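Side-chain contacts in CRISPR protein (Archaeoglobus fulgidus, PDB 4MJK), which is probably a Cas5 subunit of a type I-A CRISPR Cascade, a family whose members help to hold the 5' end of the crRNA: residues Ile69-Leu74 against Glu199-Pro204; Tyr178-Glu183 against Gln194-Glu199. All blocks are in the same frame, centred on the assembly; numbering follows the deposited sequence.

In the fold
Contacts 1 and 2 are two buried meetings of strand 196-202 with other parts of the chain; their segments share E199, which touches neither partner segment. In contact 1 the strand faces 66-73, an outermost strand of the six-stranded antiparallel sheet. In contact 2 it meets 178-183 from across 225-231, the middle strand of the small antiparallel sheet. Their centres are about 8 Å apart, and contact 2 is nested within the loop that contact 1 closes. W71 and S179 join them directly: W71 O lies 3.0 Å from S179 N, a probable hydrogen bond. Contact 1 is centred about 3 Å from the middle of the chain, contact 2 about 10 Å from it.

Contact 1 (Ile69-Leu74 against Glu199-Pro204); sequences IGWKAL and EVYLNP
Y201 sets CE1 against the edge of the W71 indole, 3.5 Å from CZ2 and close to the indole plane. Y201 OH reaches the same carbon, 3.4 Å from W71 CZ2. The two side chains approach from opposite directions, and their six-membered rings are oblique, planes at 67° and centroids 5.5 Å apart. W71 CG sits between its backbone N and carbonyl carbon (chi1 57°), a torsion that carries the indole across to the tyrosine. Y201 OH also donates to E199 OE2 at 2.6 Å, approaching the anti side of the carboxylate from 22° out of its plane. Y30 N gives OE2 a second bond, while OE1 takes one from Y29 N. A phenylalanine in place of Y201 would probably keep much of the ring packing but leave E199 OE2 without its hydroxyl donor. Against this close aromatic meeting, the other end is looser: I69 CG2 touches P204 CG at 3.9 Å, a single apolar approach. Just before P204, L202 and N203 are partly exposed and take no part. Helix 33-46 lies along the contact, P33 touching I69 and Y201 and L37 touching P204, while I230 of strand 225-231 packs on both W71 and Y201.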
# COMPACT_ATOMS: atom_id res chain seq x y z
N ILE A 69 10.71 4.25 23.68
CA ILE A 69 10.23 4.45 22.32
C ILE A 69 8.81 3.95 22.23
O ILE A 69 8.54 2.78 22.48
CB ILE A 69 11.12 3.75 21.26
CG1 ILE A 69 10.50 3.93 19.87
CG2 ILE A 69 11.30 2.28 21.59
CD1 ILE A 69 11.43 3.50 18.72
N GLY A 70 7.90 4.87 21.92
CA GLY A 70 6.48 4.56 21.78
C GLY A 70 5.95 5.28 20.55
O GLY A 70 6.60 6.18 20.02
N TRP A 71 4.76 4.89 20.10
CA TRP A 71 4.19 5.47 18.89
C TRP A 71 2.69 5.31 18.92
O TRP A 71 2.16 4.50 19.68
CB TRP A 71 4.76 4.78 17.64
CG TRP A 71 4.54 3.28 17.65
CD1 TRP A 71 3.50 2.60 17.06
CD2 TRP A 71 5.34 2.30 18.30
NE1 TRP A 71 3.63 1.25 17.31
CE2 TRP A 71 4.75 1.05 18.07
CE3 TRP A 71 6.51 2.36 19.07
CZ2 TRP A 71 5.29 -0.14 18.56
CZ3 TRP A 71 7.06 1.18 19.55
CH2 TRP A 71 6.44 -0.05 19.30
N LYS A 72 2.02 6.12 18.11
CA LYS A 72 0.58 6.05 17.96
C LYS A 72 0.17 6.58 16.59
O LYS A 72 0.84 7.44 16.02
CB LYS A 72 -0.13 6.85 19.06
CG LYS A 72 0.11 8.33 18.97
CD LYS A 72 -0.44 9.06 20.18
CE LYS A 72 -0.11 10.55 20.10
NZ LYS A 72 -0.62 11.35 21.29
N ALA A 73 -0.93 6.04 16.06
CA ALA A 73 -1.47 6.49 14.79
C ALA A 73 -2.13 7.83 15.05
O ALA A 73 -2.67 8.03 16.12
CB ALA A 73 -2.50 5.48 14.26
N LEU A 74 -2.04 8.74 14.08
CA LEU A 74 -2.72 10.03 14.17
C LEU A 74 -4.01 10.01 13.38
O LEU A 74 -4.97 10.70 13.72
CB LEU A 74 -1.80 11.16 13.67
CG LEU A 74 -0.48 11.26 14.45
CD1 LEU A 74 0.49 12.29 13.86
CD2 LEU A 74 -0.76 11.57 15.91
N GLU A 199 1.77 -7.02 20.63
CA GLU A 199 2.67 -7.32 19.53
C GLU A 199 4.06 -7.57 20.09
O GLU A 199 4.49 -6.87 21.01
CB GLU A 199 2.67 -6.15 18.53
CG GLU A 199 3.44 -6.40 17.24
CD GLU A 199 2.71 -5.80 16.04
OE1 GLU A 199 1.77 -6.44 15.53
OE2 GLU A 199 3.07 -4.67 15.63
N VAL A 200 4.76 -8.57 19.57
CA VAL A 200 6.10 -8.90 20.07
C VAL A 200 7.16 -8.47 19.08
O VAL A 200 7.11 -8.85 17.91
CB VAL A 200 6.27 -10.41 20.36
CG1 VAL A 200 7.70 -10.70 20.86
CG2 VAL A 200 5.22 -10.88 21.37
N TYR A 201 8.12 -7.67 19.56
CA TYR A 201 9.18 -7.09 18.72
C TYR A 201 10.56 -7.51 19.21
O TYR A 201 10.70 -7.95 20.35
CB TYR A 201 9.14 -5.56 18.80
CG TYR A 201 7.84 -4.90 18.38
CD1 TYR A 201 7.07 -4.18 19.29
CD2 TYR A 201 7.39 -4.99 17.07
CE1 TYR A 201 5.89 -3.58 18.91
CE2 TYR A 201 6.20 -4.39 16.68
CZ TYR A 201 5.45 -3.68 17.61
OH TYR A 201 4.26 -3.08 17.23
N LEU A 202 11.58 -7.34 18.37
CA LEU A 202 12.96 -7.31 18.86
C LEU A 202 13.14 -6.17 19.87
O LEU A 202 12.65 -5.05 19.69
CB LEU A 202 13.95 -7.19 17.70
CG LEU A 202 13.95 -8.34 16.67
CD1 LEU A 202 14.91 -8.06 15.51
CD2 LEU A 202 14.28 -9.68 17.34
N ASN A 203 13.84 -6.47 20.96
CA ASN A 203 14.04 -5.51 22.04
C ASN A 203 14.94 -4.36 21.58
O ASN A 203 16.07 -4.59 21.15
CB ASN A 203 14.62 -6.25 23.26
CG ASN A 203 14.78 -5.35 24.48
OD1 ASN A 203 14.38 -4.20 24.48
ND2 ASN A 203 15.38 -5.90 25.52
N PRO A 204 14.45 -3.11 21.65
CA PRO A 204 15.31 -2.03 21.16
C PRO A 204 16.27 -1.52 22.23
O PRO A 204 17.14 -0.71 21.93
CB PRO A 204 14.30 -0.93 20.81
CG PRO A 204 13.20 -1.13 21.82
CD PRO A 204 13.11 -2.63 22.04

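Contact 2 (Tyr178-Glu183 against Gln194-Glu199); sequences YSFPAE and QRWEFE
The carbonyl oxygen of Y178 is met by two aromatic edges. W196 brings CZ3 and CH2 to it, each 3.6 Å from Y178 O and with the oxygen near the indole plane; F180 CD1 stands 3.4 Å from the same Y178 O, which again lies in the plane of the ring. No hydrogen bond crosses here, so these are C-H contacts to a polar atom. The rings also touch each other, F180 CE1 lying 3.7 Å from W196 CZ3. Their planes are inclined at 47° with centroids 5.7 Å apart, an oblique pair in which the side chains cross at about a right angle. F180 CG lies between the backbone N and the carbonyl carbon (chi1 55°), bringing the ring's end nearer to W196 than its CB bond alone would. 180-181 and 196-202, outermost in the small antiparallel sheet, both hydrogen-bond to 225-231; these side chains meet across it. C242 touches both side chains, with L188 on F180 and I191 on W196. The polar ends turn to other partners: Y178 OH bonds E258 and S179 OG bonds W71 N. Across the contact, cohesion thus rests on apolar ring packing, with weakly polar aromatic edges facing the Y178 carbonyl.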
# COMPACT_ATOMS: atom_id res chain seq x y z
N TYR A 178 0.24 6.35 23.86
CA TYR A 178 1.33 5.72 23.10
C TYR A 178 1.49 4.25 23.44
O TYR A 178 1.22 3.83 24.57
CB TYR A 178 2.65 6.39 23.42
CG TYR A 178 2.82 7.75 22.80
CD1 TYR A 178 2.41 8.89 23.47
CD2 TYR A 178 3.41 7.89 21.55
CE1 TYR A 178 2.57 10.15 22.92
CE2 TYR A 178 3.57 9.14 20.98
CZ TYR A 178 3.16 10.27 21.68
OH TYR A 178 3.32 11.51 21.14
N SER A 179 2.00 3.48 22.48
CA SER A 179 2.37 2.10 22.74
C SER A 179 3.34 2.04 23.91
O SER A 179 4.03 3.03 24.21
CB SER A 179 3.01 1.47 21.48
OG SER A 179 4.28 2.08 21.20
N PHE A 180 3.41 0.90 24.59
CA PHE A 180 4.34 0.75 25.69
C PHE A 180 4.74 -0.70 25.90
O PHE A 180 3.98 -1.61 25.60
CB PHE A 180 3.74 1.30 26.97
CG PHE A 180 2.40 0.70 27.33
CD1 PHE A 180 1.22 1.25 26.83
CD2 PHE A 180 2.32 -0.41 28.17
CE1 PHE A 180 -0.01 0.72 27.16
CE2 PHE A 180 1.09 -0.95 28.52
CZ PHE A 180 -0.07 -0.40 28.00
N PRO A 181 5.94 -0.92 26.44
CA PRO A 181 6.35 -2.30 26.73
C PRO A 181 5.52 -2.85 27.88
O PRO A 181 5.28 -2.18 28.88
CB PRO A 181 7.83 -2.16 27.10
CG PRO A 181 7.97 -0.76 27.59
CD PRO A 181 6.94 0.08 26.88
N ALA A 182 5.06 -4.08 27.73
CA ALA A 182 4.18 -4.69 28.72
C ALA A 182 4.94 -5.79 29.47
O ALA A 182 4.71 -6.97 29.24
CB ALA A 182 2.94 -5.27 28.04
N GLU A 183 5.85 -5.40 30.34
CA GLU A 183 6.62 -6.39 31.10
C GLU A 183 6.36 -6.15 32.59
O GLU A 183 5.70 -5.19 32.96
CB GLU A 183 8.11 -6.28 30.78
CG GLU A 183 8.44 -6.45 29.29
CD GLU A 183 8.24 -7.88 28.78
OE1 GLU A 183 7.98 -8.80 29.60
OE2 GLU A 183 8.34 -8.09 27.54
N GLN A 194 -10.95 2.38 23.30
CA GLN A 194 -10.64 1.04 22.81
C GLN A 194 -9.71 0.85 21.65
O GLN A 194 -9.46 1.74 20.82
CB GLN A 194 -11.91 0.24 22.52
CG GLN A 194 -12.40 -0.53 23.74
CD GLN A 194 -11.42 -1.61 24.17
OE1 GLN A 194 -10.40 -1.84 23.52
NE2 GLN A 194 -11.75 -2.28 25.27
N ARG A 195 -9.28 -0.41 21.64
CA ARG A 195 -8.31 -1.00 20.76
C ARG A 195 -6.88 -0.81 21.25
O ARG A 195 -6.18 0.13 20.88
CB ARG A 195 -8.56 -0.65 19.30
CG ARG A 195 -9.73 -1.45 18.74
CD ARG A 195 -9.40 -2.93 18.71
NE ARG A 195 -9.15 -3.37 17.34
CZ ARG A 195 -8.46 -4.45 17.00
NH1 ARG A 195 -7.94 -5.24 17.93
NH2 ARG A 195 -8.30 -4.76 15.72
N TRP A 196 -6.50 -1.74 22.11
CA TRP A 196 -5.13 -1.95 22.50
C TRP A 196 -4.75 -3.41 22.22
O TRP A 196 -5.20 -4.33 22.92
CB TRP A 196 -4.94 -1.62 23.97
CG TRP A 196 -5.00 -0.14 24.21
CD1 TRP A 196 -6.13 0.61 24.43
CD2 TRP A 196 -3.90 0.77 24.19
NE1 TRP A 196 -5.79 1.93 24.58
CE2 TRP A 196 -4.43 2.06 24.43
CE3 TRP A 196 -2.52 0.62 24.01
CZ2 TRP A 196 -3.61 3.19 24.50
CZ3 TRP A 196 -1.72 1.74 24.08
CH2 TRP A 196 -2.27 3.01 24.32
N GLU A 197 -3.94 -3.61 21.20
CA GLU A 197 -3.52 -4.95 20.82
C GLU A 197 -2.19 -5.31 21.51
O GLU A 197 -1.68 -4.53 22.30
CB GLU A 197 -3.40 -5.03 19.30
CG GLU A 197 -4.62 -5.65 18.65
CD GLU A 197 -4.60 -7.17 18.71
OE1 GLU A 197 -5.49 -7.80 18.10
OE2 GLU A 197 -3.69 -7.74 19.37
N PHE A 198 -1.69 -6.51 21.21
CA PHE A 198 -0.41 -7.00 21.71
C PHE A 198 0.48 -7.27 20.49
O PHE A 198 -0.00 -7.74 19.45
CB PHE A 198 -0.57 -8.35 22.43
CG PHE A 198 -1.34 -8.28 23.73
CD1 PHE A 198 -0.68 -8.28 24.94
CD2 PHE A 198 -2.73 -8.23 23.72
CE1 PHE A 198 -1.39 -8.22 26.13
CE2 PHE A 198 -3.45 -8.17 24.91
CZ PHE A 198 -2.78 -8.18 26.11
N GLU A 199 1.77 -7.02 20.63
CA GLU A 199 2.67 -7.32 19.53
C GLU A 199 4.06 -7.57 20.09
O GLU A 199 4.49 -6.87 21.01
CB GLU A 199 2.67 -6.15 18.53
CG GLU A 199 3.44 -6.40 17.24
CD GLU A 199 2.71 -5.80 16.04
OE1 GLU A 199 1.77 -6.44 15.53
OE2 GLU A 199 3.07 -4.67 15.63